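Side-chain contacts in KLLA0E08119p (Kluyveromyces lactis, PDB 3VA7), which probably carboxylates urea to urea-1-carboxylate (allophanate) with ATP, hydrogencarbonate and a protein-bound biotin, as the urea carboxylase part of a longer multifunctional enzyme: residues K51-K56 with M341-A346; D858-Y863 with I915-N920; S525-L530 with S638-D643; T533-K538 with S1172-R1177. All blocks are in the same frame, centred on the assembly; numbering follows the deposited sequence.

Contact 1. Residues K51-K56 with M341-A346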
loop_
_atom_site.group_PDB
_atom_site.type_symbol
_atom_site.label_atom_id
_atom_site.label_comp_id
_atom_site.label_asym_id
_atom_site.label_seq_id
_atom_site.Cartn_x
_atom_site.Cartn_y
_atom_site.Cartn_z
ATOM N N LYS A 51 25.467 19.875 -13.326
ATOM C CA LYS A 51 25.576 18.912 -14.405
ATOM C C LYS A 51 25.731 19.599 -15.760
ATOM O O LYS A 51 26.704 19.325 -16.449
ATOM C CB LYS A 51 24.414 17.916 -14.432
ATOM C CG LYS A 51 24.532 16.820 -15.544
ATOM C CD LYS A 51 23.857 15.498 -15.059
ATOM C CE LYS A 51 23.366 14.528 -16.181
ATOM N NZ LYS A 51 21.866 14.682 -16.522
ATOM N N ARG A 52 24.787 20.465 -16.136
ATOM C CA ARG A 52 24.833 21.076 -17.467
ATOM C C ARG A 52 26.153 21.804 -17.665
ATOM O O ARG A 52 26.663 21.848 -18.771
ATOM C CB ARG A 52 23.646 22.006 -17.712
ATOM C CG ARG A 52 23.747 22.860 -18.975
ATOM C CD ARG A 52 22.442 23.696 -19.251
ATOM N NE ARG A 52 22.228 24.758 -18.241
ATOM C CZ ARG A 52 22.964 25.873 -18.138
ATOM N NH1 ARG A 52 23.964 26.137 -18.999
ATOM N NH2 ARG A 52 22.702 26.730 -17.160
ATOM N N MET A 53 26.738 22.325 -16.573
ATOM C CA MET A 53 27.982 23.057 -16.670
ATOM C C MET A 53 29.223 22.150 -16.622
ATOM O O MET A 53 30.351 22.644 -16.785
ATOM C CB MET A 53 28.045 24.101 -15.563
ATOM C CG MET A 53 27.015 25.251 -15.701
ATOM S SD MET A 53 27.111 26.431 -14.317
ATOM C CE MET A 53 28.503 27.434 -14.815
ATOM N N GLY A 54 29.052 20.845 -16.411
ATOM C CA GLY A 54 30.184 19.931 -16.445
ATOM C C GLY A 54 31.012 20.035 -15.177
ATOM O O GLY A 54 32.207 19.669 -15.176
ATOM N N ILE A 55 30.371 20.541 -14.111
ATOM C CA ILE A 55 30.929 20.694 -12.784
ATOM C C ILE A 55 30.514 19.542 -11.860
ATOM O O ILE A 55 29.326 19.235 -11.730
ATOM C CB ILE A 55 30.423 21.977 -12.137
ATOM C CG1 ILE A 55 30.756 23.200 -13.009
ATOM C CG2 ILE A 55 30.970 22.118 -10.713
ATOM C CD1 ILE A 55 30.240 24.517 -12.415
ATOM N N LYS A 56 31.483 18.923 -11.197
ATOM C CA LYS A 56 31.189 17.767 -10.405
ATOM C C LYS A 56 30.488 18.264 -9.173
ATOM O O LYS A 56 30.851 19.299 -8.671
ATOM C CB LYS A 56 32.464 16.938 -10.116
ATOM C CG LYS A 56 32.727 15.879 -11.245
ATOM C CD LYS A 56 34.212 15.755 -11.612
ATOM C CE LYS A 56 35.121 15.169 -10.433
ATOM N NZ LYS A 56 36.661 15.299 -10.543
ATOM N N MET A 341 25.295 32.936 -10.102
ATOM C CA MET A 341 25.912 32.877 -8.800
ATOM C C MET A 341 27.277 32.184 -8.909
ATOM O O MET A 341 28.296 32.694 -8.421
ATOM C CB MET A 341 25.031 32.109 -7.820
ATOM C CG MET A 341 23.692 32.804 -7.427
ATOM S SD MET A 341 22.710 31.813 -6.275
ATOM C CE MET A 341 23.780 31.543 -4.882
ATOM N N LEU A 342 27.324 31.037 -9.560
ATOM C CA LEU A 342 28.567 30.304 -9.585
ATOM C C LEU A 342 29.669 31.146 -10.257
ATOM O O LEU A 342 30.799 31.217 -9.757
ATOM C CB LEU A 342 28.383 28.946 -10.277
ATOM C CG LEU A 342 27.579 27.927 -9.462
ATOM C CD1 LEU A 342 27.059 26.741 -10.336
ATOM C CD2 LEU A 342 28.361 27.410 -8.285
ATOM N N ARG A 343 29.323 31.784 -11.370
ATOM C CA ARG A 343 30.290 32.456 -12.171
ATOM C C ARG A 343 30.774 33.670 -11.405
ATOM O O ARG A 343 31.988 33.955 -11.413
ATOM C CB ARG A 343 29.709 32.881 -13.510
ATOM C CG ARG A 343 29.436 31.750 -14.533
ATOM C CD ARG A 343 29.184 32.362 -15.928
ATOM N NE ARG A 343 30.095 33.506 -16.124
ATOM C CZ ARG A 343 30.117 34.354 -17.169
ATOM N NH1 ARG A 343 29.267 34.224 -18.206
ATOM N NH2 ARG A 343 31.006 35.359 -17.164
ATOM N N ILE A 344 29.851 34.349 -10.710
ATOM C CA ILE A 344 30.211 35.527 -9.950
ATOM C C ILE A 344 31.126 35.158 -8.799
ATOM O O ILE A 344 32.072 35.883 -8.514
ATOM C CB ILE A 344 28.976 36.273 -9.371
ATOM C CG1 ILE A 344 28.214 36.973 -10.489
ATOM C CG2 ILE A 344 29.402 37.249 -8.230
ATOM C CD1 ILE A 344 26.854 37.408 -10.073
ATOM N N ALA A 345 30.810 34.051 -8.136
ATOM C CA ALA A 345 31.515 33.624 -6.935
ATOM C C ALA A 345 32.934 33.236 -7.243
ATOM O O ALA A 345 33.739 33.126 -6.294
ATOM C CB ALA A 345 30.831 32.465 -6.269
ATOM N N ALA A 346 33.231 33.006 -8.531
ATOM C CA ALA A 346 34.548 32.579 -8.945
ATOM C C ALA A 346 35.255 33.720 -9.720
ATOM O O ALA A 346 36.269 33.500 -10.411
ATOM C CB ALA A 346 34.435 31.351 -9.772
#
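Met-53 and Leu-342 meet at a slant, the thioether sulfur of one lying against a methyl of the other, with SD of Met-53 4.0 Å from CD1 of Leu-342. The methionine places CG beside its own backbone N and anti to the carbonyl carbon (chi1 -67°), runs straight through chi2 and then bends at chi3 (81°), which carries its methyl off toward the next residue of the opposing helix. There CE of Met-53 lies 4.4 Å from CG of Arg-343, alongside the aliphatic base of that chain, while the guanidinium turns away to a salt bridge with Asp-348. Ile-55 reaches the same leucine branch from a second direction, its CD1 4.4 Å from CD1 of Leu-342. Between Met-53 and Ile-55, Gly-54 takes positive phi in a Schellman motif that ends helix 40-53, and the chain turns into strand 56-61 of the parallel sheet in the biotin carboxylase part. Leu-50, about one helical turn before Met-53, touches both Ile-55 and Leu-342. Flexible methionine and branched leucine and isoleucine suit a place where helix 337-345 packs against a helix end; with only carbon and sulfur meeting, the contact rests on dispersion and partial burial and imposes little direction.

Contact 2. Residues D858-Y863 with I915-N920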
loop_
_atom_site.group_PDB
_atom_site.type_symbol
_atom_site.label_atom_id
_atom_site.label_comp_id
_atom_site.label_asym_id
_atom_site.label_seq_id
_atom_site.Cartn_x
_atom_site.Cartn_y
_atom_site.Cartn_z
ATOM N N ASP A 858 5.834 -34.068 -10.782
ATOM C CA ASP A 858 6.520 -34.440 -11.992
ATOM C C ASP A 858 6.678 -33.129 -12.770
ATOM O O ASP A 858 5.685 -32.534 -13.169
ATOM C CB ASP A 858 5.653 -35.460 -12.762
ATOM C CG ASP A 858 6.263 -35.871 -14.094
ATOM O OD1 ASP A 858 5.861 -36.926 -14.643
ATOM O OD2 ASP A 858 7.116 -35.120 -14.611
ATOM N N LEU A 859 7.909 -32.659 -12.958
ATOM C CA LEU A 859 8.147 -31.443 -13.737
ATOM C C LEU A 859 7.433 -31.382 -15.091
ATOM O O LEU A 859 7.022 -30.291 -15.509
ATOM C CB LEU A 859 9.622 -31.247 -14.017
ATOM C CG LEU A 859 10.409 -30.094 -13.395
ATOM C CD1 LEU A 859 11.779 -30.050 -14.007
ATOM C CD2 LEU A 859 9.719 -28.777 -13.563
ATOM N N ASN A 860 7.298 -32.520 -15.792
ATOM C CA ASN A 860 6.679 -32.498 -17.115
ATOM C C ASN A 860 5.257 -31.930 -17.114
ATOM O O ASN A 860 4.885 -31.100 -17.978
ATOM C CB ASN A 860 6.718 -33.875 -17.752
ATOM C CG ASN A 860 8.073 -34.177 -18.382
ATOM O OD1 ASN A 860 8.710 -33.318 -19.016
ATOM N ND2 ASN A 860 8.535 -35.393 -18.176
ATOM N N ILE A 861 4.473 -32.385 -16.142
ATOM C CA ILE A 861 3.160 -31.860 -15.879
ATOM C C ILE A 861 3.120 -30.298 -15.742
ATOM O O ILE A 861 2.138 -29.642 -16.115
ATOM C CB ILE A 861 2.580 -32.630 -14.681
ATOM C CG1 ILE A 861 2.116 -34.012 -15.170
ATOM C CG2 ILE A 861 1.505 -31.871 -14.012
ATOM C CD1 ILE A 861 1.620 -34.977 -14.035
ATOM N N CYS A 862 4.187 -29.692 -15.274
ATOM C CA CYS A 862 4.215 -28.250 -15.174
ATOM C C CYS A 862 4.303 -27.672 -16.546
ATOM O O CYS A 862 3.692 -26.645 -16.827
ATOM C CB CYS A 862 5.430 -27.724 -14.325
ATOM S SG CYS A 862 5.468 -28.455 -12.677
ATOM N N TYR A 863 5.109 -28.285 -17.409
ATOM C CA TYR A 863 5.184 -27.775 -18.760
ATOM C C TYR A 863 3.832 -27.988 -19.459
ATOM O O TYR A 863 3.353 -27.113 -20.208
ATOM C CB TYR A 863 6.324 -28.365 -19.547
ATOM C CG TYR A 863 6.493 -27.616 -20.829
ATOM C CD1 TYR A 863 6.744 -26.245 -20.823
ATOM C CD2 TYR A 863 6.324 -28.264 -22.067
ATOM C CE1 TYR A 863 6.861 -25.545 -22.012
ATOM C CE2 TYR A 863 6.454 -27.568 -23.281
ATOM C CZ TYR A 863 6.716 -26.225 -23.242
ATOM O OH TYR A 863 6.836 -25.530 -24.441
ATOM N N ILE A 915 -2.535 -31.156 -27.045
ATOM C CA ILE A 915 -1.253 -30.785 -26.458
ATOM C C ILE A 915 -0.183 -31.738 -27.026
ATOM O O ILE A 915 -0.306 -32.951 -26.878
ATOM C CB ILE A 915 -1.351 -30.872 -24.893
ATOM C CG1 ILE A 915 -2.245 -29.733 -24.356
ATOM C CG2 ILE A 915 0.060 -30.958 -24.223
ATOM C CD1 ILE A 915 -2.887 -29.989 -22.972
ATOM N N GLN A 916 0.833 -31.202 -27.700
ATOM C CA GLN A 916 1.936 -32.067 -28.188
ATOM C C GLN A 916 3.248 -31.501 -27.678
ATOM O O GLN A 916 3.562 -30.308 -27.905
ATOM C CB GLN A 916 2.065 -32.213 -29.760
ATOM C CG GLN A 916 0.823 -32.001 -30.663
ATOM C CD GLN A 916 -0.099 -33.283 -30.931
ATOM O OE1 GLN A 916 -0.287 -34.146 -30.053
ATOM N NE2 GLN A 916 -0.703 -33.345 -32.135
ATOM N N PHE A 917 4.046 -32.355 -27.047
ATOM C CA PHE A 917 5.430 -31.939 -26.719
ATOM C C PHE A 917 6.260 -33.159 -26.366
ATOM O O PHE A 917 5.718 -34.242 -26.109
ATOM C CB PHE A 917 5.494 -30.838 -25.609
ATOM C CG PHE A 917 5.136 -31.343 -24.260
ATOM C CD1 PHE A 917 6.124 -31.781 -23.374
ATOM C CD2 PHE A 917 3.814 -31.476 -23.881
ATOM C CE1 PHE A 917 5.771 -32.306 -22.125
ATOM C CE2 PHE A 917 3.490 -31.983 -22.632
ATOM C CZ PHE A 917 4.463 -32.394 -21.773
ATOM N N ASP A 918 7.573 -32.995 -26.379
ATOM C CA ASP A 918 8.451 -34.115 -26.000
ATOM C C ASP A 918 9.263 -33.785 -24.737
ATOM O O ASP A 918 9.416 -32.606 -24.337
ATOM C CB ASP A 918 9.388 -34.527 -27.159
ATOM C CG ASP A 918 10.372 -33.424 -27.546
ATOM O OD1 ASP A 918 11.061 -33.577 -28.551
ATOM O OD2 ASP A 918 10.466 -32.377 -26.878
ATOM N N LYS A 919 9.803 -34.847 -24.149
ATOM C CA LYS A 919 10.606 -34.763 -22.935
ATOM C C LYS A 919 11.701 -33.668 -23.040
ATOM O O LYS A 919 12.142 -33.148 -22.021
ATOM C CB LYS A 919 11.115 -36.165 -22.508
ATOM C CG LYS A 919 12.326 -36.691 -23.260
ATOM C CD LYS A 919 12.445 -38.225 -23.228
ATOM C CE LYS A 919 13.322 -38.765 -24.412
ATOM N NZ LYS A 919 14.627 -38.000 -24.645
ATOM N N ASN A 920 12.049 -33.240 -24.253
ATOM C CA ASN A 920 13.142 -32.260 -24.424
ATOM C C ASN A 920 12.814 -30.788 -24.410
ATOM O O ASN A 920 13.612 -29.982 -24.930
ATOM C CB ASN A 920 13.981 -32.558 -25.681
ATOM C CG ASN A 920 14.533 -33.990 -25.700
ATOM O OD1 ASN A 920 14.248 -34.812 -24.812
ATOM N ND2 ASN A 920 15.282 -34.297 -26.735
#
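Asn-860 and Tyr-863, one helical turn apart, both touch the ring of Phe-917, though in different ways. The first segment opens with Asp-858 at the N-cap of helix 859-875: its OD2 accepts from N of Asn-860 at 2.9 Å, the N-H coming from above the carboxylate plane, so a first-turn amide is satisfied by a short acidic side chain. Asn-860 then offers its backbone, O lying 4.0 Å from CZ of Phe-917 at an oblique approach. Its side-chain OD1 receives a hydrogen bond from the indole NE1 of Trp-921, which ties the helix start to the residue that follows the second segment. At Tyr-863 the contact becomes aromatic. With CG anti to the backbone N (chi1 -170°), the phenol ring swings out from the helix and presents its CD2-CE2 edge to one face of Phe-917, whose flat ring suits the place by giving those C-H groups a broad surface. CD2 of Tyr-863 is 3.8 Å from CD1 of Phe-917 and sits above that ring, displaced toward its rim; the centroids are 5.4 Å apart and the planes stand at 82°. Ile-915 CG2 meets the phenylalanine at its edge, and Trp-921 stacks with Tyr-863. This is a T-shaped aromatic pair one turn into a capped helix, joining helix 859-875 to the loop before strand 922-934 at the surface of the carboxyltransferase C and D region.

Contact 3. Residues S525-L530 with S638-D643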
loop_
_atom_site.group_PDB
_atom_site.type_symbol
_atom_site.label_atom_id
_atom_site.label_comp_id
_atom_site.label_asym_id
_atom_site.label_seq_id
_atom_site.Cartn_x
_atom_site.Cartn_y
_atom_site.Cartn_z
ATOM N N SER A 525 -22.189 1.320 -11.252
ATOM C CA SER A 525 -21.879 0.239 -10.329
ATOM C C SER A 525 -20.391 0.149 -9.945
ATOM O O SER A 525 -20.042 -0.591 -9.046
ATOM C CB SER A 525 -22.312 -1.067 -10.913
ATOM O OG SER A 525 -21.449 -1.395 -11.957
ATOM N N LYS A 526 -19.538 0.894 -10.656
ATOM C CA LYS A 526 -18.113 0.976 -10.386
ATOM C C LYS A 526 -17.716 2.017 -9.305
ATOM O O LYS A 526 -16.527 2.224 -9.037
ATOM C CB LYS A 526 -17.355 1.269 -11.685
ATOM C CG LYS A 526 -16.969 0.029 -12.490
ATOM C CD LYS A 526 -16.744 0.269 -14.010
ATOM C CE LYS A 526 -16.696 -1.103 -14.776
ATOM N NZ LYS A 526 -16.768 -1.032 -16.309
ATOM N N SER A 527 -18.703 2.682 -8.710
ATOM C CA SER A 527 -18.415 3.737 -7.755
ATOM C C SER A 527 -17.892 3.131 -6.469
ATOM O O SER A 527 -18.346 2.059 -6.053
ATOM C CB SER A 527 -19.670 4.533 -7.461
ATOM O OG SER A 527 -19.778 5.612 -8.347
ATOM N N PRO A 528 -16.925 3.793 -5.839
ATOM C CA PRO A 528 -16.505 3.233 -4.574
ATOM C C PRO A 528 -17.344 3.773 -3.419
ATOM O O PRO A 528 -17.850 4.903 -3.491
ATOM C CB PRO A 528 -15.065 3.710 -4.456
ATOM C CG PRO A 528 -15.090 4.981 -5.146
ATOM C CD PRO A 528 -16.011 4.836 -6.307
ATOM N N ALA A 529 -17.405 2.980 -2.351
ATOM C CA ALA A 529 -18.299 3.158 -1.226
ATOM C C ALA A 529 -17.541 2.722 0.020
ATOM O O ALA A 529 -16.449 2.189 -0.114
ATOM C CB ALA A 529 -19.537 2.268 -1.437
ATOM N N LEU A 530 -18.095 2.917 1.219
ATOM C CA LEU A 530 -17.408 2.405 2.419
ATOM C C LEU A 530 -18.018 1.121 2.948
ATOM O O LEU A 530 -19.231 0.995 3.085
ATOM C CB LEU A 530 -17.361 3.436 3.552
ATOM C CG LEU A 530 -16.741 4.830 3.272
ATOM C CD1 LEU A 530 -16.970 5.769 4.459
ATOM C CD2 LEU A 530 -15.242 4.725 2.872
ATOM N N SER A 638 -11.812 11.388 -12.517
ATOM C CA SER A 638 -12.027 10.311 -13.475
ATOM C C SER A 638 -13.065 9.257 -12.987
ATOM O O SER A 638 -13.309 8.224 -13.665
ATOM C CB SER A 638 -10.688 9.649 -13.813
ATOM O OG SER A 638 -10.303 8.709 -12.814
ATOM N N LEU A 639 -13.665 9.511 -11.820
ATOM C CA LEU A 639 -14.778 8.692 -11.333
ATOM C C LEU A 639 -15.997 8.679 -12.266
ATOM O O LEU A 639 -16.353 9.721 -12.844
ATOM C CB LEU A 639 -15.221 9.178 -9.973
ATOM C CG LEU A 639 -14.332 8.757 -8.847
ATOM C CD1 LEU A 639 -14.921 9.294 -7.623
ATOM C CD2 LEU A 639 -14.288 7.253 -8.804
ATOM N N PRO A 640 -16.650 7.499 -12.419
ATOM C CA PRO A 640 -17.820 7.440 -13.291
ATOM C C PRO A 640 -19.042 8.143 -12.655
ATOM O O PRO A 640 -19.469 7.798 -11.558
ATOM C CB PRO A 640 -18.038 5.953 -13.466
ATOM C CG PRO A 640 -17.555 5.378 -12.230
ATOM C CD PRO A 640 -16.432 6.221 -11.736
ATOM N N ALA A 641 -19.518 9.179 -13.345
ATOM C CA ALA A 641 -20.757 9.905 -13.055
ATOM C C ALA A 641 -21.957 8.972 -12.830
ATOM O O ALA A 641 -22.049 7.917 -13.503
ATOM C CB ALA A 641 -21.052 10.839 -14.230
ATOM N N PRO A 642 -22.902 9.369 -11.941
ATOM C CA PRO A 642 -24.037 8.498 -11.653
ATOM C C PRO A 642 -24.947 8.247 -12.873
ATOM O O PRO A 642 -25.009 9.032 -13.824
ATOM C CB PRO A 642 -24.789 9.246 -10.532
ATOM C CG PRO A 642 -23.853 10.326 -10.044
ATOM C CD PRO A 642 -23.070 10.679 -11.272
ATOM N N ASP A 643 -25.625 7.122 -12.846
ATOM C CA ASP A 643 -26.385 6.682 -13.983
ATOM C C ASP A 643 -27.879 6.928 -13.786
ATOM O O ASP A 643 -28.624 6.977 -14.756
ATOM C CB ASP A 643 -26.132 5.176 -14.181
ATOM C CG ASP A 643 -24.804 4.897 -14.912
ATOM O OD1 ASP A 643 -24.242 5.881 -15.446
ATOM O OD2 ASP A 643 -24.353 3.725 -14.980
#
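Pro-528 and Leu-639 form the close-packed end of a contact between two loops in the carboxyltransferase A and B region, where segment 525-530 leads into strand 529-533 of an antiparallel five-stranded sheet and segment 638-643 belongs to the long connection between strands 626-628 and 662-669. CD of Pro-528 lies 3.9 Å from CD2 of Leu-639, the leucine branch crossing the proline ring at an angle. With CG anti to its carbonyl carbon (chi1 -78°), the leucine directs its end nearer to the opposing loop than its first bond would suggest. Both residues are buried: Val-489 of strand 488-490 touches Pro-528, while Asp-597, Arg-605 and Asn-630 touch Leu-639. A rigid ring suits the entry to the strand, because it presents carbon to the leucine while its backbone pairs with that of Ile-596. The outer side is looser. Pro-640 buries more surface here than any other residue, but its neighbour Lys-526 is exposed: CB of Lys-526 comes within 4.1 Å of CG of Pro-640, and beyond this the lysine chain extends away and takes its ammonium group from the contact. Lysine is well suited to such a rim, since its first methylene can pack while the charged end leads off. Farther along, OD2 of Asp-643 accepts from ND2 of Asn-524, a polar link just beside the loops. Between the two sides, OG of the buried Ser-527 stands 3.9 Å from O of Pro-640, too long a separation for a hydrogen bond.

Contact 4. Residues T533-K538 with S1172-R1177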
loop_
_atom_site.group_PDB
_atom_site.type_symbol
_atom_site.label_atom_id
_atom_site.label_comp_id
_atom_site.label_asym_id
_atom_site.label_seq_id
_atom_site.Cartn_x
_atom_site.Cartn_y
_atom_site.Cartn_z
ATOM N N THR A 533 -17.553 -2.374 9.140
ATOM C CA THR A 533 -17.541 -3.639 9.819
ATOM C C THR A 533 -17.715 -3.458 11.333
ATOM O O THR A 533 -16.883 -2.803 11.956
ATOM C CB THR A 533 -16.156 -4.348 9.633
ATOM O OG1 THR A 533 -15.694 -4.242 8.268
ATOM C CG2 THR A 533 -16.181 -5.822 10.172
ATOM N N LEU A 534 -18.722 -4.119 11.919
ATOM C CA LEU A 534 -19.011 -4.134 13.387
ATOM C C LEU A 534 -19.492 -2.806 14.034
ATOM O O LEU A 534 -20.472 -2.825 14.735
ATOM C CB LEU A 534 -17.926 -4.801 14.193
ATOM C CG LEU A 534 -17.840 -6.328 13.982
ATOM C CD1 LEU A 534 -16.617 -6.892 14.762
ATOM C CD2 LEU A 534 -19.116 -7.089 14.345
ATOM N N ASN A 535 -18.845 -1.674 13.771
ATOM C CA ASN A 535 -19.423 -0.360 14.062
ATOM C C ASN A 535 -18.798 0.718 13.195
ATOM O O ASN A 535 -17.623 0.615 12.830
ATOM C CB ASN A 535 -19.282 0.020 15.548
ATOM C CG ASN A 535 -17.866 -0.056 16.026
ATOM O OD1 ASN A 535 -17.401 -1.119 16.475
ATOM N ND2 ASN A 535 -17.162 1.082 15.967
ATOM N N GLY A 536 -19.565 1.748 12.875
ATOM C CA GLY A 536 -19.156 2.657 11.817
ATOM C C GLY A 536 -18.505 3.922 12.299
ATOM O O GLY A 536 -18.284 4.083 13.475
ATOM N N PRO A 537 -18.178 4.824 11.372
ATOM C CA PRO A 537 -17.478 6.103 11.610
ATOM C C PRO A 537 -18.450 7.213 11.931
ATOM O O PRO A 537 -19.633 7.048 11.671
ATOM C CB PRO A 537 -16.914 6.411 10.228
ATOM C CG PRO A 537 -17.974 5.877 9.292
ATOM C CD PRO A 537 -18.367 4.569 9.926
ATOM N N LYS A 538 -17.994 8.340 12.462
ATOM C CA LYS A 538 -18.830 9.532 12.358
ATOM C C LYS A 538 -18.133 10.475 11.407
ATOM O O LYS A 538 -16.938 10.686 11.520
ATOM C CB LYS A 538 -19.267 10.190 13.710
ATOM C CG LYS A 538 -18.397 9.974 14.966
ATOM C CD LYS A 538 -19.175 9.708 16.334
ATOM C CE LYS A 538 -20.249 10.783 16.725
ATOM N NZ LYS A 538 -19.828 12.236 16.620
ATOM N N SER A 1172 -13.590 -5.882 27.047
ATOM C CA SER A 1172 -13.143 -6.011 25.638
ATOM C C SER A 1172 -14.272 -5.781 24.645
ATOM O O SER A 1172 -15.369 -6.313 24.796
ATOM C CB SER A 1172 -12.346 -7.303 25.314
ATOM O OG SER A 1172 -13.076 -8.478 25.537
ATOM N N GLU A 1173 -13.999 -4.971 23.631
ATOM C CA GLU A 1173 -14.949 -4.782 22.578
ATOM C C GLU A 1173 -15.280 -6.044 21.802
ATOM O O GLU A 1173 -16.412 -6.182 21.320
ATOM C CB GLU A 1173 -14.455 -3.727 21.621
ATOM C CG GLU A 1173 -15.621 -3.031 20.909
ATOM C CD GLU A 1173 -15.282 -1.596 20.537
ATOM O OE1 GLU A 1173 -14.191 -1.392 19.941
ATOM O OE2 GLU A 1173 -16.088 -0.679 20.842
ATOM N N TYR A 1174 -14.317 -6.961 21.694
ATOM C CA TYR A 1174 -14.418 -8.093 20.803
ATOM C C TYR A 1174 -14.337 -9.462 21.489
ATOM O O TYR A 1174 -13.851 -9.596 22.648
ATOM C CB TYR A 1174 -13.356 -7.956 19.697
ATOM C CG TYR A 1174 -13.517 -6.638 18.944
ATOM C CD1 TYR A 1174 -12.526 -5.637 18.954
ATOM C CD2 TYR A 1174 -14.718 -6.370 18.266
ATOM C CE1 TYR A 1174 -12.727 -4.443 18.263
ATOM C CE2 TYR A 1174 -14.931 -5.188 17.598
ATOM C CZ TYR A 1174 -13.962 -4.228 17.593
ATOM O OH TYR A 1174 -14.308 -3.061 16.905
ATOM N N THR A 1175 -14.829 -10.485 20.782
ATOM C CA THR A 1175 -14.604 -11.842 21.226
ATOM C C THR A 1175 -13.231 -12.316 20.710
ATOM O O THR A 1175 -12.917 -12.133 19.526
ATOM C CB THR A 1175 -15.745 -12.803 20.753
ATOM O OG1 THR A 1175 -16.993 -12.342 21.287
ATOM C CG2 THR A 1175 -15.486 -14.243 21.198
ATOM N N GLY A 1176 -12.442 -12.933 21.589
ATOM C CA GLY A 1176 -11.114 -13.376 21.260
ATOM C C GLY A 1176 -10.601 -14.246 22.370
ATOM O O GLY A 1176 -11.300 -14.432 23.366
ATOM N N ARG A 1177 -9.414 -14.820 22.161
ATOM C CA ARG A 1177 -8.746 -15.673 23.125
ATOM C C ARG A 1177 -7.622 -14.888 23.754
ATOM O O ARG A 1177 -6.837 -14.246 23.026
ATOM C CB ARG A 1177 -8.133 -16.880 22.430
ATOM C CG ARG A 1177 -7.496 -17.980 23.347
ATOM C CD ARG A 1177 -7.068 -19.154 22.470
ATOM N NE ARG A 1177 -5.965 -19.986 22.979
ATOM C CZ ARG A 1177 -4.765 -19.544 23.378
ATOM N NH1 ARG A 1177 -4.440 -18.214 23.407
ATOM N NH2 ARG A 1177 -3.873 -20.462 23.784
#
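Leu-534 CD1 approaches the Tyr-1174 ring obliquely, 3.7 Å from CE2 and 4.0 Å from CD2 of the tyrosine. At the adjoining tip of the tyrosine, OH of Tyr-1174 lies 3.7 Å from OD1 of Asn-535, too long for a hydrogen bond. The asparagine chain runs nearly at right angles to the tyrosine, yet its amide plane is only 11° from the ring plane. Tyrosine suits the place because its ring carbons pack on the leucine while its hydroxyl lies beside a polar amide. CG of Tyr-1174 stands beside its backbone N (chi1 -57°), and the ring reaches back to the loop; CB of Glu-1173 sits 3.7 Å above the centre of one ring face. These residues bring a carboxyltransferase A and B loop against the biotin carrier domain, a biotinyl-type fold of two four-stranded antiparallel sheets, whose Lys-1202, in the Ala-Met-Lys motif that carries biotin in this family, lies at the bound biotin group; Met-1201 touches Tyr-1174. Farther out, OG of Ser-1172 donates to O of Tyr-1174 at 3.2 Å, which probably helps to set the turn ahead of strand 1176-1181. Across the contact, Leu-534 shares backbone hydrogen bonds with Val-582 and Cys-586, while Asn-535 is bonded through its backbone to Ala-485, which also touches the tyrosine.

The four contacts spread over a multidomain chain. Contact 1 comes first in sequence and lies in the biotin carboxylase part, its centre 53 to 63 Å from the others. Contacts 3 and 4 alternate along the chain: both draw on the carboxyltransferase A and B region, and strand 529-533 runs from segment 525-530 into segment 533-538, yet their centres are 28 Å apart. Contact 2, in the C and D region, is nested within the long loop that contact 4 closes, about 52 Å from it between centres. Contacts 1 to 3 each join parts of one region, whereas contact 4 joins two, lying where the biotin carrier meets the carboxyltransferase region in this biotin-bound state.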